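Local coordinates for glutamate--tRNA ligase (Methanothermobacter thermautotrophicus, PDB 3AII), which probably attaches glutamate to tRNA in two steps, first activating the amino acid with ATP as glutamyl-adenylate and then transferring it to the acceptor end, at residues A[119-122]-A[123-127]; A[214-217]-A[218-221]; A[241-245]-A[246-250]; A[391-394]-A[395-399]. All coordinates share one frame; numbering follows the deposited sequence.

Contact 1: residues A[119-122]-A[123-127]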
# COMPACT_ATOMS: atom_id res chain seq x y z
N LEU A 119 11.11 6.02 2.64
CA LEU A 119 12.50 6.37 2.38
C LEU A 119 12.69 7.89 2.42
O LEU A 119 13.63 8.39 3.03
CB LEU A 119 12.97 5.79 1.05
CG LEU A 119 13.06 4.26 1.05
CD1 LEU A 119 13.36 3.73 -0.34
CD2 LEU A 119 14.11 3.81 2.06
N ASN A 120 11.80 8.62 1.78
CA ASN A 120 11.92 10.06 1.77
C ASN A 120 11.75 10.66 3.15
O ASN A 120 12.45 11.60 3.54
CB ASN A 120 10.95 10.68 0.77
CG ASN A 120 11.46 10.58 -0.64
OD1 ASN A 120 12.33 11.35 -1.04
ND2 ASN A 120 10.94 9.63 -1.40
N HIS A 121 10.82 10.09 3.91
CA HIS A 121 10.63 10.51 5.29
C HIS A 121 11.86 10.20 6.14
O HIS A 121 12.34 11.06 6.88
CB HIS A 121 9.38 9.87 5.87
CG HIS A 121 9.20 10.10 7.34
ND1 HIS A 121 9.10 11.36 7.89
CD2 HIS A 121 9.12 9.23 8.37
CE1 HIS A 121 8.95 11.25 9.20
NE2 HIS A 121 8.96 9.97 9.51
N GLU A 122 12.40 8.99 6.01
CA GLU A 122 13.62 8.62 6.73
C GLU A 122 14.83 9.50 6.40
O GLU A 122 15.62 9.83 7.29
CB GLU A 122 13.97 7.14 6.50
CG GLU A 122 12.98 6.14 7.09
CD GLU A 122 13.02 6.07 8.61
OE1 GLU A 122 14.06 6.42 9.22
OE2 GLU A 122 12.00 5.67 9.20
N TYR A 123 15.00 9.90 5.14
CA TYR A 123 16.10 10.80 4.80
C TYR A 123 15.87 12.21 5.34
O TYR A 123 16.82 12.88 5.73
CB TYR A 123 16.37 10.83 3.30
CG TYR A 123 17.30 9.72 2.87
CD1 TYR A 123 16.82 8.63 2.15
CD2 TYR A 123 18.65 9.75 3.20
CE1 TYR A 123 17.67 7.60 1.77
CE2 TYR A 123 19.50 8.73 2.82
CZ TYR A 123 19.01 7.67 2.11
OH TYR A 123 19.86 6.66 1.73
N ALA A 124 14.62 12.66 5.35
CA ALA A 124 14.33 13.97 5.91
C ALA A 124 14.65 13.99 7.40
O ALA A 124 15.18 14.98 7.92
CB ALA A 124 12.86 14.36 5.64
N ARG A 125 14.35 12.89 8.09
CA ARG A 125 14.69 12.77 9.51
C ARG A 125 16.20 12.76 9.70
O ARG A 125 16.75 13.54 10.47
CB ARG A 125 14.09 11.50 10.12
CG ARG A 125 12.61 11.60 10.44
CD ARG A 125 12.27 10.73 11.65
NE ARG A 125 12.78 9.37 11.50
CZ ARG A 125 12.11 8.28 11.88
NH1 ARG A 125 12.66 7.09 11.70
NH2 ARG A 125 10.91 8.39 12.43
N LYS A 126 16.85 11.86 8.97
CA LYS A 126 18.30 11.71 9.02
C LYS A 126 19.04 13.05 8.83
O LYS A 126 19.98 13.35 9.57
CB LYS A 126 18.75 10.71 7.96
CG LYS A 126 20.24 10.39 7.96
CD LYS A 126 20.59 9.53 6.75
CE LYS A 126 21.73 8.56 7.04
NZ LYS A 126 22.97 9.26 7.48
N TYR A 127 18.61 13.84 7.85
CA TYR A 127 19.29 15.10 7.52
C TYR A 127 18.65 16.35 8.13
O TYR A 127 19.04 17.47 7.80
CB TYR A 127 19.42 15.25 6.00
CG TYR A 127 20.45 14.32 5.44
CD1 TYR A 127 20.10 13.07 4.98
CD2 TYR A 127 21.80 14.68 5.40
CE1 TYR A 127 21.05 12.19 4.48
CE2 TYR A 127 22.75 13.82 4.91
CZ TYR A 127 22.37 12.58 4.45
OH TYR A 127 23.32 11.71 3.95

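Contact 2: residues A[214-217]-A[218-221]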
# COMPACT_ATOMS: atom_id res chain seq x y z
N GLY A 214 10.09 31.69 -34.19
CA GLY A 214 10.61 32.59 -33.18
C GLY A 214 9.71 32.72 -31.96
O GLY A 214 8.63 32.13 -31.90
N PHE A 215 10.15 33.52 -31.00
CA PHE A 215 9.43 33.70 -29.75
C PHE A 215 7.96 34.10 -29.94
O PHE A 215 7.05 33.42 -29.46
CB PHE A 215 10.17 34.73 -28.89
CG PHE A 215 9.40 35.21 -27.70
CD1 PHE A 215 8.91 34.32 -26.76
CD2 PHE A 215 9.20 36.57 -27.50
CE1 PHE A 215 8.22 34.78 -25.66
CE2 PHE A 215 8.51 37.03 -26.41
CZ PHE A 215 8.01 36.13 -25.48
N ARG A 216 7.73 35.21 -30.63
CA ARG A 216 6.37 35.74 -30.72
C ARG A 216 5.46 34.84 -31.56
O ARG A 216 4.27 34.72 -31.26
CB ARG A 216 6.36 37.19 -31.23
CG ARG A 216 6.94 38.17 -30.23
CD ARG A 216 6.01 38.43 -29.07
NE ARG A 216 6.64 39.25 -28.04
CZ ARG A 216 6.06 39.63 -26.91
NH1 ARG A 216 4.81 39.27 -26.65
NH2 ARG A 216 6.73 40.37 -26.03
N GLU A 217 6.02 34.20 -32.58
CA GLU A 217 5.28 33.19 -33.34
C GLU A 217 4.83 32.02 -32.45
O GLU A 217 3.66 31.62 -32.48
CB GLU A 217 6.13 32.66 -34.50
CG GLU A 217 6.38 33.68 -35.61
CD GLU A 217 7.27 33.11 -36.71
OE1 GLU A 217 6.83 33.09 -37.88
OE2 GLU A 217 8.40 32.67 -36.39
N ASN A 218 5.75 31.48 -31.66
CA ASN A 218 5.41 30.41 -30.72
C ASN A 218 4.44 30.88 -29.65
O ASN A 218 3.56 30.13 -29.23
CB ASN A 218 6.67 29.86 -30.04
CG ASN A 218 7.37 28.80 -30.88
OD1 ASN A 218 6.73 27.87 -31.37
ND2 ASN A 218 8.68 28.91 -31.02
N LEU A 219 4.59 32.12 -29.19
CA LEU A 219 3.75 32.59 -28.10
C LEU A 219 2.31 32.71 -28.59
O LEU A 219 1.37 32.41 -27.85
CB LEU A 219 4.26 33.94 -27.59
CG LEU A 219 3.68 34.45 -26.27
CD1 LEU A 219 4.09 33.53 -25.13
CD2 LEU A 219 4.13 35.90 -26.00
N GLN A 220 2.14 33.15 -29.83
CA GLN A 220 0.82 33.22 -30.44
C GLN A 220 0.19 31.82 -30.57
O GLN A 220 -0.98 31.64 -30.25
CB GLN A 220 0.91 33.91 -31.81
CG GLN A 220 -0.37 33.81 -32.63
CD GLN A 220 -1.51 34.58 -32.04
OE1 GLN A 220 -1.31 35.59 -31.35
NE2 GLN A 220 -2.73 34.13 -32.30
N ARG A 221 0.97 30.85 -31.01
CA ARG A 221 0.46 29.48 -31.12
C ARG A 221 0.11 28.93 -29.75
O ARG A 221 -0.87 28.19 -29.59
CB ARG A 221 1.50 28.56 -31.74
CG ARG A 221 1.77 28.80 -33.23
CD ARG A 221 2.54 27.61 -33.77
NE ARG A 221 2.66 27.60 -35.22
CZ ARG A 221 3.12 26.57 -35.92
NH1 ARG A 221 3.50 25.47 -35.28
NH2 ARG A 221 3.21 26.63 -37.24

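Contact 3: residues A[241-245]-A[246-250]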
# COMPACT_ATOMS: atom_id res chain seq x y z
N LEU A 241 17.56 16.21 -31.44
CA LEU A 241 16.82 15.38 -32.39
C LEU A 241 17.61 14.13 -32.79
O LEU A 241 17.07 13.21 -33.40
CB LEU A 241 16.41 16.16 -33.64
CG LEU A 241 15.29 17.19 -33.49
CD1 LEU A 241 14.97 17.80 -34.84
CD2 LEU A 241 14.05 16.57 -32.87
N ASN A 242 18.89 14.10 -32.44
CA ASN A 242 19.71 12.93 -32.73
C ASN A 242 20.03 12.10 -31.49
O ASN A 242 20.97 11.30 -31.50
CB ASN A 242 21.00 13.35 -33.44
CG ASN A 242 20.74 13.81 -34.85
OD1 ASN A 242 20.78 15.00 -35.15
ND2 ASN A 242 20.45 12.86 -35.73
N HIS A 243 19.26 12.29 -30.43
CA HIS A 243 19.49 11.56 -29.19
C HIS A 243 19.39 10.05 -29.42
O HIS A 243 18.47 9.58 -30.08
CB HIS A 243 18.48 11.98 -28.11
CG HIS A 243 18.92 11.67 -26.72
ND1 HIS A 243 18.97 10.38 -26.22
CD2 HIS A 243 19.34 12.48 -25.72
CE1 HIS A 243 19.40 10.42 -24.97
NE2 HIS A 243 19.63 11.67 -24.64
N PRO A 244 20.34 9.29 -28.86
CA PRO A 244 20.33 7.83 -28.93
C PRO A 244 18.98 7.24 -28.52
O PRO A 244 18.57 6.22 -29.08
CB PRO A 244 21.41 7.43 -27.92
CG PRO A 244 22.36 8.57 -27.92
CD PRO A 244 21.53 9.81 -28.16
N ASN A 245 18.31 7.86 -27.56
CA ASN A 245 16.99 7.41 -27.14
C ASN A 245 15.88 8.27 -27.76
O ASN A 245 15.66 9.41 -27.36
CB ASN A 245 16.89 7.44 -25.61
CG ASN A 245 15.55 6.92 -25.09
OD1 ASN A 245 14.64 6.64 -25.86
ND2 ASN A 245 15.44 6.81 -23.77
N PRO A 246 15.16 7.70 -28.73
CA PRO A 246 14.16 8.44 -29.52
C PRO A 246 13.09 9.12 -28.66
O PRO A 246 12.55 10.15 -29.06
CB PRO A 246 13.52 7.35 -30.39
CG PRO A 246 13.79 6.07 -29.66
CD PRO A 246 15.14 6.26 -29.03
N ALA A 247 12.79 8.54 -27.50
CA ALA A 247 11.75 9.07 -26.62
C ALA A 247 12.14 10.42 -26.03
O ALA A 247 11.28 11.23 -25.68
CB ALA A 247 11.43 8.09 -25.51
N ILE A 248 13.44 10.66 -25.90
CA ILE A 248 13.93 11.90 -25.32
C ILE A 248 13.94 13.04 -26.35
O ILE A 248 14.04 14.23 -25.99
CB ILE A 248 15.32 11.68 -24.68
CG1 ILE A 248 15.22 10.63 -23.58
CG2 ILE A 248 15.88 12.98 -24.14
CD1 ILE A 248 16.54 10.29 -22.94
N ARG A 249 13.81 12.69 -27.62
CA ARG A 249 13.81 13.66 -28.71
C ARG A 249 12.59 14.58 -28.70
O ARG A 249 11.46 14.13 -28.89
CB ARG A 249 13.92 12.95 -30.06
CG ARG A 249 15.24 12.23 -30.27
CD ARG A 249 15.26 11.50 -31.60
NE ARG A 249 16.44 10.65 -31.72
CZ ARG A 249 16.80 10.01 -32.83
NH1 ARG A 249 16.06 10.13 -33.93
NH2 ARG A 249 17.89 9.26 -32.84
N ASP A 250 12.82 15.87 -28.45
CA ASP A 250 11.76 16.89 -28.38
C ASP A 250 10.46 16.41 -27.73
O ASP A 250 9.39 16.43 -28.35
CB ASP A 250 11.48 17.50 -29.75
CG ASP A 250 12.62 18.39 -30.24
OD1 ASP A 250 13.73 18.32 -29.67
OD2 ASP A 250 12.40 19.16 -31.19

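Contact 4: residues A[391-394]-A[395-399]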
# COMPACT_ATOMS: atom_id res chain seq x y z
N GLY A 391 6.54 -12.05 8.25
CA GLY A 391 7.59 -12.37 9.19
C GLY A 391 7.89 -11.23 10.14
O GLY A 391 8.06 -11.44 11.35
N LEU A 392 7.96 -10.02 9.61
CA LEU A 392 8.22 -8.85 10.43
C LEU A 392 7.03 -8.55 11.32
O LEU A 392 7.19 -8.18 12.49
CB LEU A 392 8.52 -7.63 9.54
CG LEU A 392 9.87 -7.67 8.83
CD1 LEU A 392 9.93 -6.54 7.81
CD2 LEU A 392 11.00 -7.56 9.84
N ASN A 393 5.84 -8.69 10.76
CA ASN A 393 4.63 -8.44 11.53
C ASN A 393 4.46 -9.45 12.66
O ASN A 393 4.07 -9.10 13.78
CB ASN A 393 3.39 -8.47 10.63
CG ASN A 393 2.26 -7.68 11.21
OD1 ASN A 393 2.41 -6.48 11.49
ND2 ASN A 393 1.11 -8.32 11.41
N ARG A 394 4.75 -10.71 12.34
CA ARG A 394 4.65 -11.78 13.33
C ARG A 394 5.56 -11.51 14.53
O ARG A 394 5.16 -11.69 15.68
CB ARG A 394 4.99 -13.12 12.67
CG ARG A 394 4.90 -14.32 13.60
CD ARG A 394 5.21 -15.62 12.85
NE ARG A 394 4.31 -15.80 11.70
CZ ARG A 394 4.69 -15.71 10.43
NH1 ARG A 394 3.78 -15.87 9.46
NH2 ARG A 394 5.95 -15.47 10.10
N SER A 395 6.78 -11.03 14.27
CA SER A 395 7.70 -10.70 15.34
C SER A 395 7.12 -9.66 16.29
O SER A 395 7.37 -9.71 17.49
CB SER A 395 9.05 -10.24 14.78
OG SER A 395 9.65 -11.33 14.10
N ILE A 396 6.32 -8.75 15.75
CA ILE A 396 5.64 -7.76 16.59
C ILE A 396 4.45 -8.37 17.32
O ILE A 396 4.33 -8.27 18.54
CB ILE A 396 5.17 -6.56 15.77
CG1 ILE A 396 6.37 -5.85 15.13
CG2 ILE A 396 4.37 -5.60 16.66
CD1 ILE A 396 5.97 -4.78 14.13
N LEU A 397 3.55 -9.01 16.57
CA LEU A 397 2.32 -9.51 17.16
C LEU A 397 2.56 -10.64 18.17
O LEU A 397 1.84 -10.76 19.16
CB LEU A 397 1.35 -9.99 16.07
CG LEU A 397 0.80 -8.92 15.14
CD1 LEU A 397 -0.27 -9.53 14.22
CD2 LEU A 397 0.24 -7.78 15.97
N GLU A 398 3.57 -11.47 17.94
CA GLU A 398 3.71 -12.65 18.79
C GLU A 398 4.10 -12.26 20.21
O GLU A 398 4.00 -13.07 21.12
CB GLU A 398 4.69 -13.67 18.21
CG GLU A 398 6.14 -13.27 18.29
CD GLU A 398 7.04 -14.20 17.50
OE1 GLU A 398 6.52 -15.19 16.93
OE2 GLU A 398 8.26 -13.94 17.46
N GLU A 399 4.51 -11.01 20.40
CA GLU A 399 4.94 -10.58 21.73
C GLU A 399 3.83 -9.95 22.55
O GLU A 399 4.00 -9.70 23.74
CB GLU A 399 6.12 -9.61 21.63
CG GLU A 399 7.41 -10.26 21.15
CD GLU A 399 7.80 -11.48 21.98
OE1 GLU A 399 8.53 -12.35 21.45
OE2 GLU A 399 7.38 -11.58 23.15

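Contact 1: residues A[119-122]-A[123-127]
E122 and R125, three residues apart on one helical turn, run side by side and point the same way, and their salt bridge joins E122 OE1 to R125 NH1 at 2.9 Å. The hydrogen bond within this pair is weak, its N-H...O angle only 128°, and the carboxylate plane stands almost perpendicular to the guanidinium plane. E122 CG lies beside the backbone N (chi1 -66°) and a bend at chi2 brings the carboxylate round to R125. Nearer the backbone, R125 CG sits over one face of the H121 ring, 4.2 Å from the centroid, in a CH-pi contact. Behind these side chains runs regular i to i+4 bonding, R125 N to H121 O at 3.0 Å. Helix 111-126 is the crossover helix of a beta-alpha-beta unit between strands 98-101 and 130-135, and its first turn carries the end of the predicted 'HIGH' motif. A second salt bridge ties E122 OE2 to R369 of helix 365-375. An alanine at E122 has no carboxylate, which would probably leave the charges of R125 and R369 unbridged and the R125 guanidinium freer to turn. On the buried side, Y123 OH reaches the carbonyl of R88, while Y123 and A124 lean on L99 of strand 98-101.

Contact 2: residues A[214-217]-A[218-221]
F215 and L219 meet on the better packed flank of this first helical turn, where F215 CZ lies 3.9 Å from L219 CD2. Both side chains leave on the same course because each has its CG anti to the backbone N (chi1 168° for F215, -168° for L219). The same CD2 methyl is approached by R216 NH1 at 3.5 Å, so the leucine tip lies beside both the phenyl ring and the guanidinium group. F215 CE2 in turn sits over one guanidinium face, displaced toward its rim. Helix 172-184 covers this flank, with I183 against F215 and N218 and with E180 against L219. N218, buried like L219, has its OD1 on the backbone N-H of V190. Across the helix the contacts thin out. E217 and Q220 are exposed, and Q220 NE2 bonds one turn on to E224. Here E217 OE2 folds back to accept from G214 N at 2.9 Å, nearly straight at 175°, through its anti lone pair. G214 is the N-cap, and this bond is the half of a capping box made by the third helical residue, glycine having no side chain to supply the other half. A carboxylate at this end of a helix would probably interact well with the helix dipole. F215, L219 and N218 hold the flank that faces helix 172-184, R216 closing its exposed border, whereas a carboxylate cap marks the start of helix 215-224 on the solvent side.

Contact 3: residues A[241-245]-A[246-250]
An Asx turn built on N245 shapes the loop that joins strands 234-237 and 252-256, neighbours in a four-stranded antiparallel sheet near the zinc site. N245 CG stands anti to the backbone N (chi1 -177°), which lets OD1 accept from A247 N at 3.1 Å, with the donor well above the amide plane. The carbonyl of N245 is used as well: I248 N bonds to N245 O at 2.9 Å, closing a beta turn over P246 and A247. Ahead of this turn, N245 N donates to H243 ND1 at 2.9 Å within the ring plane, which helps set the rotation of the imidazole. One face of that ring then receives I248 CG2, 4.0 Å from the centroid, as a CH-pi contact. R249 reaches back along an extended chain and grips H243 O side-on with two nitrogens, R249 NE and R249 NH2 each lying 2.8 Å from that oxygen. The oxygen is in the guanidinium plane, but only NE meets it on a lone pair; NH2 approaches from above the carbonyl plane. A methionine in place of R249 would probably leave the carbonyl of H243 without these donors and the two arms of the loop less firmly tied. L241 CD2 packs 3.5 Å from D250 CG, and D250 OD2 is held by Y189 and R211. Around the loop, H243 and I248 rest on E301 and Y305 of helix 299-310, R249 NH1 bonds to K202 on helix 195-203, and Y189 belongs to strand 188-191 of the same sheet.

Contact 4: residues A[391-394]-A[395-399]
N393 and L397 meet one turn apart, the amide ND2 of N393 lying 3.4 Å from L397 CD1. That amide is nonetheless well supplied with polar partners: OD1 accepts from the backbone of R364, while ND2 donates to the carbonyl of G362 and to H552 NE2, so a buried polar group has both its ends satisfied. The backbone carbonyl of N393 takes an almost straight bond from L397 N, at 2.8 Å and 172°, and a weak second one from I396 N. A weak bond also links I396 N to L392 O, so I396 N divides its hydrogen between two carbonyls, weakly to each. Ahead of it, G391 O accepts from S395 N at 3.2 Å, and the S395 hydroxyl oxygen lies at the same distance from G391 O. R394 O is bonded by E398 N at 2.8 Å. E398 holds its CG between the backbone N and the carbonyl carbon (chi1 73°), which brings that carbon to 3.2 Å from R394 O. Its carboxylate makes no salt bridge with R394: E398 OE1 stays 5.7 Å from R394 NE, which donates instead to the carbonyl of the C-terminal residue K553. Helix 386-397 lies against strands 535-541 and 546-552, consistent with a junction between the catalytic domain and a GlnRS-like beta-barrel anticodon-binding region.

Contact 1 is the core member of the set, a turn of the catalytic beta-alpha-beta unit, whereas contacts 2, 3 and 4 are only partly buried. Contacts 2 and 3 lie at the zinc-bearing end of the chain, their nearest atoms about 10 Å apart; one faces the first strand, 188-191, of the antiparallel sheet whose middle strands the other connects. Contact 4 is on the opposite side of the chain's centre from both. Contacts 1 and 4 abut the same helix, 365-375. Three contacts rest on helical backbone bonds, supplemented by a salt bridge, a cap or a bridging amide; contact 3, lacking a regular helix, depends more on side chains bonding to backbone.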